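Side-chain contacts in putative hydrolase (Agrobacterium vitis, PDB 3LLC), which probably hydrolyses thioester and ester bonds, releasing fatty acyl groups from acylated proteins and glucuronic acid from an acyl-glucuronide: residues 196-200 and 201-205; 226-229 and 230-234. All coordinates share one frame; numbering follows the deposited sequence. Where two conformers were deposited one is given.

How the interactions relate
Interactions 1 and 2 lie about 9 Å apart, centre to centre, and follow one another along the chain. The loop 196-205 leads into strand 209-214, while residues 226-234 span the end of helix 222-230 and the loop beyond it. They touch directly: Ile203 N lies 2.8 Å from His231 O, a backbone hydrogen bond, and Met199 O makes a close approach of 3.0 Å to His231 NE2. Ile203 and Met199 also pack on Leu228, so the apolar side of interaction 1 continues into that of interaction 2. Neither contact contains a member of the probable catalytic triad Ser114, Asp217 and His247. Two ethanediols, probably from the crystallisation liquor, sit at the 196-205 loop.

Interaction 1: 196-200 and 201-205; sequences NRVMA and GMIDT. With EDO (1,2-ethanediol), chain C; EDO (1,2-ethanediol), chain D.
Val198 and Ile203 reach one another through their first torsions: Val198 turns CG1 opposite its carbonyl carbon (chi1 -62°), which leaves CG2 between the backbone N and the carbonyl carbon, while Ile203 holds CG1 opposite its own carbonyl carbon (chi1 -60°) and extends onward to CD1 (chi2 167°). As a result CD1 of Ile203 ends 4.0 Å from CG2 of Val198, the two side chains crossing at a slant. The same isoleucine branch also packs against the Val198 carbonyl oxygen, with CG1 3.4 Å and CD1 3.7 Å from Val198 O. Met199 adds a looser apolar touch, its CG standing 4.4 Å from Ile203 CD1.

No hydrogen bond joins 196-200 to 201-205, and this irregular turn between helix 187-195 and strand 209-214 of the alpha/beta hydrolase fold is tied down by neighbours instead. Asp148 accepts from two successive backbone amides, OD1 from Val198 N and OD2 from Met199 N. The extended Arg197 makes a salt bridge with Asp152 through NH2, and the Val198 side chain touches Pro147 and, on helix 115-128, Gln125.

Two 1,2-ethanediol molecules, probably from the crystallisation liquor, bind at carbonyl oxygens of the turn. O2 of the diol in chain C donates to Val198 O at 2.7 Å, and O1 at its other end comes within 3.1 Å of Gly201 N, a close approach. The diol in chain D donates from O2 to Arg197 O over 3.4 Å, a weak bond.

The chemistry is therefore divided: apolar contact between Val198 and Ile203 bridges the turn, Asp148 satisfies two of its amides, and the carbonyl oxygen of Val198 has mixed surroundings, hydrocarbon from Ile203 and a hydroxyl donor from the diol.

Interaction 2: 226-229 and 230-234; sequences LKLV and EHLPA
From Leu226 to Leu232 the backbone bonding changes span, Glu230 N reaching four residues back to Leu226 O, whereas His231 N and Leu232 N reach three residues back to Leu228 O (2.9 Å) and Val229 O (3.2 Å). This tightening marks the C-terminal turn of helix 222-230, the helix linking strands 209-214 and 237-242 in the alpha/beta hydrolase fold.

His231 folds its side chain back over this turn. With CG opposite the carbonyl carbon (chi1 -71°), ND1 donates to Lys227 O at 3.0 Å and nearly straight, the angle at hydrogen being 168°. The oxygen lies at the ring edge and in its plane, but ND1 stands above the Lys227 carbonyl plane. His231 N adds a weak bond to the same oxygen. Lys227 CG passes 4.1 Å from His231 CE1, and the extended lysine chain carries NZ away to a salt bridge with Asp152.

On the buried side, Leu228 CG meets Leu232 CD1 at 3.9 Å, and both leucines rest on Ile211 of strand 209-214. One water links the turn to the chain beyond it, donating to Val229 O, at 2.8 Å, and to Pro233 O, at 2.9 Å.

Interaction 1: 196-200 and 201-205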
ATOM      1  N   ASN A 196       0.117 -13.042   6.550  1.00 18.60           N
ATOM      2  CA  ASN A 196       0.879 -11.806   6.368  1.00 19.07           C
ATOM      3  C   ASN A 196       0.928 -10.854   7.587  1.00 19.22           C
ATOM      4  O   ASN A 196       1.268  -9.657   7.472  1.00 19.59           O
ATOM      5  CB  ASN A 196       0.307 -11.064   5.144  1.00 19.56           C
ATOM      6  CG  ASN A 196       0.624 -11.768   3.848  1.00 20.85           C
ATOM      7  OD1 ASN A 196       1.731 -11.605   3.320  1.00 21.20           O
ATOM      8  ND2 ASN A 196      -0.347 -12.561   3.304  1.00 18.94           N
ATOM      9  N   ARG A 197       0.591 -11.382   8.769  1.00 18.65           N
ATOM     10  CA  ARG A 197       0.502 -10.543   9.949  1.00 19.11           C
ATOM     11  C   ARG A 197       1.909 -10.009  10.279  1.00 21.20           C
ATOM     12  O   ARG A 197       2.859 -10.806  10.415  1.00 21.23           O
ATOM     13  CB  ARG A 197      -0.073 -11.336  11.128  1.00 18.09           C
ATOM     14  CG  ARG A 197      -0.535 -10.488  12.321  1.00 17.21           C
ATOM     15  CD  ARG A 197      -1.187 -11.362  13.401  1.00 20.05           C
ATOM     16  NE  ARG A 197      -1.989 -10.545  14.317  1.00 18.07           N
ATOM     17  CZ  ARG A 197      -2.875 -11.019  15.185  1.00 16.94           C
ATOM     18  NH1 ARG A 197      -3.078 -12.322  15.320  1.00 17.34           N
ATOM     19  NH2 ARG A 197      -3.570 -10.159  15.939  1.00 20.97           N
ATOM     20  N   VAL A 198       2.030  -8.701  10.390  1.00 20.82           N
ATOM     21  CA  VAL A 198       3.344  -8.038  10.646  1.00 21.45           C
ATOM     22  C   VAL A 198       3.572  -7.528  12.068  1.00 24.35           C
ATOM     23  O   VAL A 198       4.746  -7.384  12.487  1.00 22.59           O
ATOM     24  CB  VAL A 198       3.656  -6.913   9.598  1.00 22.01           C
ATOM     25  CG1 VAL A 198       3.741  -7.488   8.192  1.00 20.74           C
ATOM     26  CG2 VAL A 198       2.650  -5.730   9.644  1.00 19.96           C
HETATM   27  N   MSE A 199       2.492  -7.270  12.840  1.00 21.97           N
HETATM   28  CA  MSE A 199       2.622  -6.723  14.194  1.00 22.78           C
HETATM   29  C   MSE A 199       2.540  -7.753  15.334  1.00 20.89           C
HETATM   30  O   MSE A 199       2.346  -7.375  16.484  1.00 21.89           O
HETATM   31  CB  MSE A 199       1.626  -5.556  14.410  1.00 23.71           C
HETATM   32  CG  MSE A 199       1.845  -4.390  13.434  1.00 21.96           C
HETATM   33 SE   MSE A 199       0.766  -2.795  13.900  0.75 22.11          SE
HETATM   34  CE  MSE A 199      -0.969  -3.664  13.611  1.00 22.36           C
ATOM     35  N   ALA A 200       2.694  -9.042  15.040  1.00 20.06           N
ATOM     36  CA  ALA A 200       2.816 -10.034  16.107  1.00 19.88           C
ATOM     37  C   ALA A 200       4.251 -10.002  16.709  1.00 21.86           C
ATOM     38  O   ALA A 200       4.491 -10.564  17.765  1.00 21.83           O
ATOM     39  CB  ALA A 200       2.436 -11.481  15.649  1.00 17.35           C
ATOM     40  N   GLY A 201       5.184  -9.334  16.025  1.00 21.12           N
ATOM     41  CA  GLY A 201       6.524  -9.055  16.595  1.00 22.21           C
ATOM     42  C   GLY A 201       7.077  -7.725  16.104  1.00 22.48           C
ATOM     43  O   GLY A 201       6.335  -6.912  15.610  1.00 22.20           O
HETATM   44  N   MSE A 202       8.384  -7.495  16.296  1.00 21.06           N
HETATM   45  CA  MSE A 202       9.031  -6.231  15.880  1.00 21.32           C
HETATM   46  C   MSE A 202       9.382  -6.243  14.398  1.00 22.43           C
HETATM   47  O   MSE A 202       9.766  -7.273  13.849  1.00 21.40           O
HETATM   48  CB  MSE A 202      10.300  -5.982  16.738  1.00 20.55           C
HETATM   49  CG  MSE A 202      10.047  -5.948  18.234  1.00 25.22           C
HETATM   50 SE   MSE A 202       8.844  -4.433  18.673  0.75 26.02          SE
HETATM   51  CE  MSE A 202       9.985  -2.965  17.945  1.00 31.18           C
ATOM     52  N   ILE A 203       9.186  -5.113  13.721  1.00 21.66           N
ATOM     53  CA  ILE A 203       9.437  -4.967  12.270  1.00 19.60           C
ATOM     54  C   ILE A 203      10.784  -4.211  12.049  1.00 24.79           C
ATOM     55  O   ILE A 203      10.954  -3.121  12.589  1.00 27.29           O
ATOM     56  CB  ILE A 203       8.315  -4.158  11.618  1.00 20.91           C
ATOM     57  CG1 ILE A 203       6.960  -4.869  11.805  1.00 21.54           C
ATOM     58  CG2 ILE A 203       8.619  -3.869  10.122  1.00 22.83           C
ATOM     59  CD1 ILE A 203       5.717  -3.971  11.466  1.00 21.40           C
ATOM     60  N   ASP A 204      11.727  -4.818  11.312  1.00 24.36           N
ATOM     61  CA  ASP A 204      13.042  -4.240  10.968  0.50 25.57           C
ATOM     62  C   ASP A 204      12.956  -3.548   9.589  1.00 27.40           C
ATOM     63  O   ASP A 204      12.907  -4.237   8.566  1.00 31.71           O
ATOM     64  CB  ASP A 204      14.046  -5.417  10.915  0.50 25.91           C
ATOM     65  CG  ASP A 204      15.480  -5.011  10.557  0.50 28.90           C
ATOM     66  OD1 ASP A 204      15.809  -3.810  10.488  0.50 24.35           O
ATOM     67  OD2 ASP A 204      16.297  -5.943  10.354  0.50 24.42           O
ATOM     68  N   THR A 205      12.961  -2.217   9.515  1.00 26.97           N
ATOM     69  CA  THR A 205      12.871  -1.540   8.185  1.00 27.83           C
ATOM     70  C   THR A 205      14.215  -1.178   7.530  1.00 28.64           C
ATOM     71  O   THR A 205      14.324  -1.159   6.292  1.00 30.36           O
ATOM     72  CB  THR A 205      12.080  -0.228   8.280  1.00 29.58           C
ATOM     73  OG1 THR A 205      12.730   0.595   9.242  1.00 29.20           O
ATOM     74  CG2 THR A 205      10.608  -0.519   8.685  1.00 30.13           C
TER
HETATM   75  C1  EDO C 271       7.907 -10.104  12.800  1.00 48.61           C
HETATM   76  O1  EDO C 271       6.749 -10.446  13.559  1.00 45.03           O
HETATM   77  C2  EDO C 271       7.704  -8.693  12.298  1.00 42.38           C
HETATM   78  O2  EDO C 271       6.751  -8.753  11.268  1.00 35.44           O
HETATM   79  C1  EDO D 272       4.564 -12.582   7.810  1.00 59.43           C
HETATM   80  O1  EDO D 272       5.035 -13.456   6.760  1.00 60.96           O
HETATM   81  C2  EDO D 272       5.399 -11.315   7.883  1.00 52.06           C
HETATM   82  O2  EDO D 272       5.975 -11.143   9.177  1.00 56.39           O

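Interaction 2: 226-229 and 230-234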
ATOM      1  N   LEU A 226      -0.467   4.445  16.392  1.00 20.64           N
ATOM      2  CA  LEU A 226       0.322   4.375  17.633  1.00 21.13           C
ATOM      3  C   LEU A 226       0.774   2.932  17.893  1.00 23.91           C
ATOM      4  O   LEU A 226       1.912   2.711  18.307  1.00 20.80           O
ATOM      5  CB  LEU A 226      -0.466   4.942  18.828  1.00 20.12           C
ATOM      6  CG  LEU A 226      -0.605   6.484  18.832  1.00 21.07           C
ATOM      7  CD1 LEU A 226      -1.690   6.924  19.867  1.00 20.88           C
ATOM      8  CD2 LEU A 226       0.741   7.192  19.118  1.00 20.44           C
ATOM      9  N   LYS A 227      -0.105   1.954  17.636  1.00 20.79           N
ATOM     10  CA  LYS A 227       0.273   0.527  17.737  1.00 21.52           C
ATOM     11  C   LYS A 227       1.421   0.175  16.746  1.00 21.15           C
ATOM     12  O   LYS A 227       2.418  -0.474  17.127  1.00 21.80           O
ATOM     13  CB  LYS A 227      -0.938  -0.382  17.464  1.00 21.64           C
ATOM     14  CG  LYS A 227      -0.640  -1.880  17.638  1.00 28.13           C
ATOM     15  CD  LYS A 227      -1.908  -2.769  17.363  1.00 30.02           C
ATOM     16  CE  LYS A 227      -1.630  -4.256  17.554  1.00 35.17           C
ATOM     17  NZ  LYS A 227      -2.885  -5.057  17.522  1.00 34.23           N
ATOM     18  N   LEU A 228       1.310   0.630  15.506  1.00 20.73           N
ATOM     19  CA  LEU A 228       2.394   0.402  14.519  1.00 21.31           C
ATOM     20  C   LEU A 228       3.745   0.995  14.984  1.00 21.09           C
ATOM     21  O   LEU A 228       4.789   0.341  14.863  1.00 21.46           O
ATOM     22  CB  LEU A 228       2.007   0.952  13.140  1.00 21.80           C
ATOM     23  CG  LEU A 228       3.077   0.904  12.034  1.00 23.85           C
ATOM     24  CD1 LEU A 228       3.593  -0.554  11.837  1.00 21.36           C
ATOM     25  CD2 LEU A 228       2.567   1.539  10.690  1.00 21.21           C
ATOM     26  N   VAL A 229       3.726   2.200  15.564  1.00 20.07           N
ATOM     27  CA  VAL A 229       4.960   2.806  16.062  1.00 19.71           C
ATOM     28  C   VAL A 229       5.614   1.919  17.158  1.00 21.70           C
ATOM     29  O   VAL A 229       6.832   1.779  17.190  1.00 21.18           O
ATOM     30  CB  VAL A 229       4.748   4.272  16.566  1.00 19.27           C
ATOM     31  CG1 VAL A 229       5.995   4.813  17.400  1.00 16.53           C
ATOM     32  CG2 VAL A 229       4.382   5.204  15.375  1.00 19.56           C
ATOM     33  N   GLU A 230       4.803   1.286  18.011  1.00 21.47           N
ATOM     34  CA  GLU A 230       5.312   0.356  19.045  1.00 22.15           C
ATOM     35  C   GLU A 230       5.983  -0.892  18.446  1.00 20.52           C
ATOM     36  O   GLU A 230       6.714  -1.561  19.143  1.00 21.16           O
ATOM     37  CB  GLU A 230       4.186  -0.094  19.999  1.00 24.97           C
ATOM     38  CG  GLU A 230       3.584   1.093  20.774  1.00 33.55           C
ATOM     39  CD  GLU A 230       2.295   0.801  21.566  1.00 50.42           C
ATOM     40  OE1 GLU A 230       1.735  -0.319  21.483  1.00 51.74           O
ATOM     41  OE2 GLU A 230       1.835   1.745  22.269  1.00 61.94           O
ATOM     42  N   HIS A 231       5.726  -1.196  17.178  1.00 19.31           N
ATOM     43  CA  HIS A 231       6.312  -2.361  16.489  1.00 21.45           C
ATOM     44  C   HIS A 231       7.443  -1.977  15.491  1.00 22.30           C
ATOM     45  O   HIS A 231       7.946  -2.828  14.758  1.00 23.34           O
ATOM     46  CB  HIS A 231       5.214  -3.185  15.822  1.00 20.58           C
ATOM     47  CG  HIS A 231       4.357  -3.917  16.807  1.00 21.99           C
ATOM     48  ND1 HIS A 231       3.251  -3.333  17.402  1.00 27.30           N
ATOM     49  CD2 HIS A 231       4.508  -5.128  17.399  1.00 20.25           C
ATOM     50  CE1 HIS A 231       2.737  -4.182  18.286  1.00 23.44           C
ATOM     51  NE2 HIS A 231       3.502  -5.261  18.331  1.00 25.40           N
ATOM     52  N   LEU A 232       7.805  -0.696  15.455  1.00 22.39           N
ATOM     53  CA  LEU A 232       8.851  -0.200  14.533  1.00 21.55           C
ATOM     54  C   LEU A 232      10.129   0.110  15.296  1.00 24.73           C
ATOM     55  O   LEU A 232      10.158   0.055  16.523  1.00 23.74           O
ATOM     56  CB  LEU A 232       8.351   1.016  13.731  1.00 20.89           C
ATOM     57  CG  LEU A 232       7.342   0.776  12.614  1.00 24.81           C
ATOM     58  CD1 LEU A 232       6.762   2.105  12.108  1.00 22.97           C
ATOM     59  CD2 LEU A 232       7.981  -0.041  11.470  1.00 27.44           C
ATOM     60  N   PRO A 233      11.239   0.326  14.571  1.00 28.48           N
ATOM     61  CA  PRO A 233      12.498   0.526  15.271  1.00 29.94           C
ATOM     62  C   PRO A 233      12.477   1.745  16.208  1.00 29.42           C
ATOM     63  O   PRO A 233      11.652   2.665  16.040  1.00 25.39           O
ATOM     64  CB  PRO A 233      13.498   0.747  14.121  1.00 31.11           C
ATOM     65  CG  PRO A 233      12.943  -0.044  12.993  1.00 32.11           C
ATOM     66  CD  PRO A 233      11.439   0.198  13.109  1.00 30.25           C
ATOM     67  N   ALA A 234      13.391   1.748  17.170  1.00 24.37           N
ATOM     68  CA  ALA A 234      13.519   2.853  18.130  1.00 25.83           C
ATOM     69  C   ALA A 234      14.142   4.172  17.559  1.00 24.23           C
ATOM     70  O   ALA A 234      14.326   5.136  18.303  1.00 26.59           O
ATOM     71  CB  ALA A 234      14.317   2.359  19.381  1.00 24.93           C
TER
HETATM   72  O   HOH W   1       8.906   3.477  16.348  1.00 31.84           O